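PDB 6T5Z: chitin-binding type-4 domain-containing protein from Photorhabdus laumondii subsp. laumondii, which is a copper-dependent lytic polysaccharide monooxygenase of family AA10 that probably cleaves chitin oxidatively. Local coordinates for residues V149-W154 with Y164-T169. Residues are numbered along the deposited sequence; the frame is centred on the assembly and turned at random.
Sequences VILGVW and YQVIDT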
ATOM      1  N   VAL A 149       2.016   4.856   7.644  1.00 13.45           N
ATOM      2  CA  VAL A 149       1.515   4.412   6.350  1.00 12.04           C
ATOM      3  C   VAL A 149       2.358   3.231   5.908  1.00 11.51           C
ATOM      4  O   VAL A 149       3.592   3.287   5.960  1.00 12.56           O
ATOM      5  CB  VAL A 149       1.550   5.536   5.304  1.00 12.28           C
ATOM      6  CG1 VAL A 149       1.190   4.990   3.924  1.00 12.93           C
ATOM      7  CG2 VAL A 149       0.605   6.660   5.716  1.00  9.89           C
ATOM      8  N   ILE A 150       1.691   2.164   5.485  1.00 12.35           N
ATOM      9  CA  ILE A 150       2.344   0.972   4.968  1.00 12.28           C
ATOM     10  C   ILE A 150       2.130   0.967   3.462  1.00 12.38           C
ATOM     11  O   ILE A 150       1.013   1.214   2.994  1.00 12.77           O
ATOM     12  CB  ILE A 150       1.777  -0.299   5.633  1.00 10.79           C
ATOM     13  CG1 ILE A 150       2.185  -0.328   7.109  1.00 11.02           C
ATOM     14  CG2 ILE A 150       2.217  -1.563   4.862  1.00 10.35           C
ATOM     15  CD1 ILE A 150       1.525  -1.384   7.977  1.00 11.42           C
ATOM     16  N   LEU A 151       3.202   0.728   2.703  1.00 10.79           N
ATOM     17  CA  LEU A 151       3.125   0.611   1.250  1.00 11.87           C
ATOM     18  C   LEU A 151       3.249  -0.855   0.857  1.00 12.54           C
ATOM     19  O   LEU A 151       4.313  -1.466   1.013  1.00 13.26           O
ATOM     20  CB  LEU A 151       4.204   1.442   0.556  1.00 13.17           C
ATOM     21  CG  LEU A 151       4.268   1.280  -0.968  1.00 10.89           C
ATOM     22  CD1 LEU A 151       2.989   1.811  -1.644  1.00 14.64           C
ATOM     23  CD2 LEU A 151       5.491   1.957  -1.570  1.00 11.00           C
ATOM     24  N   GLY A 152       2.159  -1.420   0.337  1.00 11.45           N
ATOM     25  CA  GLY A 152       2.195  -2.759  -0.215  1.00 13.31           C
ATOM     26  C   GLY A 152       2.529  -2.687  -1.689  1.00 12.72           C
ATOM     27  O   GLY A 152       1.996  -1.844  -2.413  1.00 13.55           O
ATOM     28  N   VAL A 153       3.436  -3.563  -2.130  1.00 11.83           N
ATOM     29  CA  VAL A 153       3.859  -3.607  -3.529  1.00 10.88           C
ATOM     30  C   VAL A 153       3.740  -5.034  -4.041  1.00 12.80           C
ATOM     31  O   VAL A 153       4.343  -5.961  -3.481  1.00 13.31           O
ATOM     32  CB  VAL A 153       5.286  -3.083  -3.724  1.00  9.60           C
ATOM     33  CG1 VAL A 153       5.643  -3.054  -5.221  1.00 13.05           C
ATOM     34  CG2 VAL A 153       5.429  -1.693  -3.091  1.00 11.05           C
ATOM     35  N   TRP A 154       2.971  -5.201  -5.109  1.00 11.87           N
ATOM     36  CA  TRP A 154       2.807  -6.464  -5.806  1.00 10.40           C
ATOM     37  C   TRP A 154       3.525  -6.326  -7.137  1.00 11.09           C
ATOM     38  O   TRP A 154       3.059  -5.602  -8.020  1.00 11.16           O
ATOM     39  CB  TRP A 154       1.324  -6.775  -5.993  1.00 10.67           C
ATOM     40  CG  TRP A 154       1.055  -7.939  -6.876  1.00 12.88           C
ATOM     41  CD1 TRP A 154       1.863  -9.026  -7.073  1.00 13.38           C
ATOM     42  CD2 TRP A 154      -0.107  -8.152  -7.694  1.00 10.33           C
ATOM     43  NE1 TRP A 154       1.278  -9.893  -7.957  1.00 12.63           N
ATOM     44  CE2 TRP A 154       0.064  -9.391  -8.345  1.00 12.76           C
ATOM     45  CE3 TRP A 154      -1.279  -7.426  -7.928  1.00 12.80           C
ATOM     46  CZ2 TRP A 154      -0.883  -9.909  -9.237  1.00 12.11           C
ATOM     47  CZ3 TRP A 154      -2.222  -7.944  -8.804  1.00 14.16           C
ATOM     48  CH2 TRP A 154      -2.023  -9.168  -9.445  1.00 13.51           C
ATOM     49  N   TYR A 164       0.521  -0.698  -6.451  1.00 10.99           N
ATOM     50  CA  TYR A 164       0.964   0.057  -5.277  1.00  9.70           C
ATOM     51  C   TYR A 164      -0.224   0.358  -4.375  1.00 10.91           C
ATOM     52  O   TYR A 164      -1.193   0.992  -4.811  1.00 11.16           O
ATOM     53  CB  TYR A 164       1.673   1.342  -5.706  1.00 10.15           C
ATOM     54  CG  TYR A 164       3.045   1.097  -6.310  1.00 10.74           C
ATOM     55  CD1 TYR A 164       3.196   0.826  -7.671  1.00 10.73           C
ATOM     56  CD2 TYR A 164       4.187   1.123  -5.512  1.00 14.31           C
ATOM     57  CE1 TYR A 164       4.464   0.597  -8.228  1.00 12.15           C
ATOM     58  CE2 TYR A 164       5.448   0.896  -6.052  1.00 14.82           C
ATOM     59  CZ  TYR A 164       5.578   0.633  -7.406  1.00 13.89           C
ATOM     60  OH  TYR A 164       6.831   0.424  -7.933  1.00 12.77           O
ATOM     61  N   GLN A 165      -0.145  -0.077  -3.112  1.00 12.38           N
ATOM     62  CA  GLN A 165      -1.261   0.049  -2.170  1.00 10.67           C
ATOM     63  C   GLN A 165      -0.785   0.623  -0.838  1.00 12.34           C
ATOM     64  O   GLN A 165      -0.270  -0.121  -0.000  1.00 11.37           O
ATOM     65  CB  GLN A 165      -1.930  -1.310  -1.960  1.00 11.69           C
ATOM     66  CG  GLN A 165      -2.707  -1.804  -3.185  1.00 12.41           C
ATOM     67  CD  GLN A 165      -4.150  -1.308  -3.204  1.00 13.64           C
ATOM     68  OE1 GLN A 165      -4.920  -1.580  -2.287  1.00 11.34           O
ATOM     69  NE2 GLN A 165      -4.519  -0.597  -4.262  1.00 15.45           N
ATOM     70  N   VAL A 166      -1.008   1.942  -0.610  1.00 12.89           N
ATOM     71  CA  VAL A 166      -0.756   2.520   0.709  1.00 11.37           C
ATOM     72  C   VAL A 166      -1.921   2.198   1.641  1.00 10.71           C
ATOM     73  O   VAL A 166      -3.087   2.104   1.222  1.00 10.48           O
ATOM     74  CB  VAL A 166      -0.501   4.044   0.619  1.00 11.04           C
ATOM     75  CG1 VAL A 166       0.732   4.346  -0.235  1.00 11.39           C
ATOM     76  CG2 VAL A 166      -1.722   4.789   0.057  1.00 10.75           C
ATOM     77  N   ILE A 167      -1.584   1.998   2.918  1.00 10.86           N
ATOM     78  CA  ILE A 167      -2.517   1.641   3.988  1.00 13.01           C
ATOM     79  C   ILE A 167      -2.278   2.596   5.153  1.00 15.46           C
ATOM     80  O   ILE A 167      -1.141   2.749   5.613  1.00 12.91           O
ATOM     81  CB  ILE A 167      -2.323   0.180   4.458  1.00 12.52           C
ATOM     82  CG1 ILE A 167      -2.338  -0.786   3.277  1.00 11.94           C
ATOM     83  CG2 ILE A 167      -3.406  -0.221   5.467  1.00 11.65           C
ATOM     84  CD1 ILE A 167      -1.863  -2.211   3.624  1.00 16.51           C
ATOM     85  N   ASP A 168      -3.343   3.218   5.649  1.00 13.14           N
ATOM     86  CA  ASP A 168      -3.245   4.093   6.809  1.00  9.61           C
ATOM     87  C   ASP A 168      -3.545   3.305   8.072  1.00 13.76           C
ATOM     88  O   ASP A 168      -4.561   2.607   8.147  1.00 11.91           O
ATOM     89  CB  ASP A 168      -4.219   5.264   6.684  1.00 11.13           C
ATOM     90  CG  ASP A 168      -3.924   6.114   5.480  1.00 11.58           C
ATOM     91  OD1 ASP A 168      -4.613   5.946   4.451  1.00 12.04           O
ATOM     92  OD2 ASP A 168      -2.985   6.933   5.565  1.00 11.46           O
ATOM     93  N   THR A 169      -2.657   3.405   9.059  1.00 10.75           N
ATOM     94  CA  THR A 169      -2.780   2.602  10.268  1.00 12.81           C
ATOM     95  C   THR A 169      -2.532   3.463  11.493  1.00 15.59           C
ATOM     96  O   THR A 169      -1.754   4.417  11.454  1.00 14.45           O
ATOM     97  CB  THR A 169      -1.781   1.412  10.290  1.00 14.41           C
ATOM     98  OG1 THR A 169      -0.438   1.909  10.357  1.00 16.00           O
ATOM     99  CG2 THR A 169      -1.922   0.555   9.042  1.00 15.81           C
TER
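Tyr164 turns one face of its ring to Val153 CG1, while Leu151 CD1 comes in at the ring edge, 4.1 Å from Tyr164 CD2. The hydroxyl at the far end of the ring bonds the carbonyl oxygen of Lys38. At Gln165 the backbone pairs with Gly152 through two bonds: Gln165 N to Gly152 O lies in the carbonyl plane, whereas Gly152 N, 2.8 Å from Gln165 O, stands above the plane of that carbonyl. Bent at chi2 (-88°), the glutamine side chain leaves Gly152 behind, and its OE1 meets Ser9 OG and Ile4 N. Val166 then offers CG1 to Leu151 CD1 at 3.7 Å and CB to Val149 CG1. The ladder is that of an antiparallel beta hairpin between strands 148-156 and 161-172, part of the immunoglobulin-like beta-sandwich core of AA10 enzymes. Ile167 forms the next hydrogen-bonded pair with Ile150; on this face both isoleucines pack on Phe82 of strand 79-86. Asp168 lies alongside Val149, with OD2 3.6 Å from Val149 CG2; that oxygen also hydrogen-bonds Tyr147 OH and forms a salt bridge with Arg10, which would probably favour the carboxylate form. Thr169 CG2 meets Ile150 CD1 at 4.1 Å, the two side chains crossing nearly at right angles.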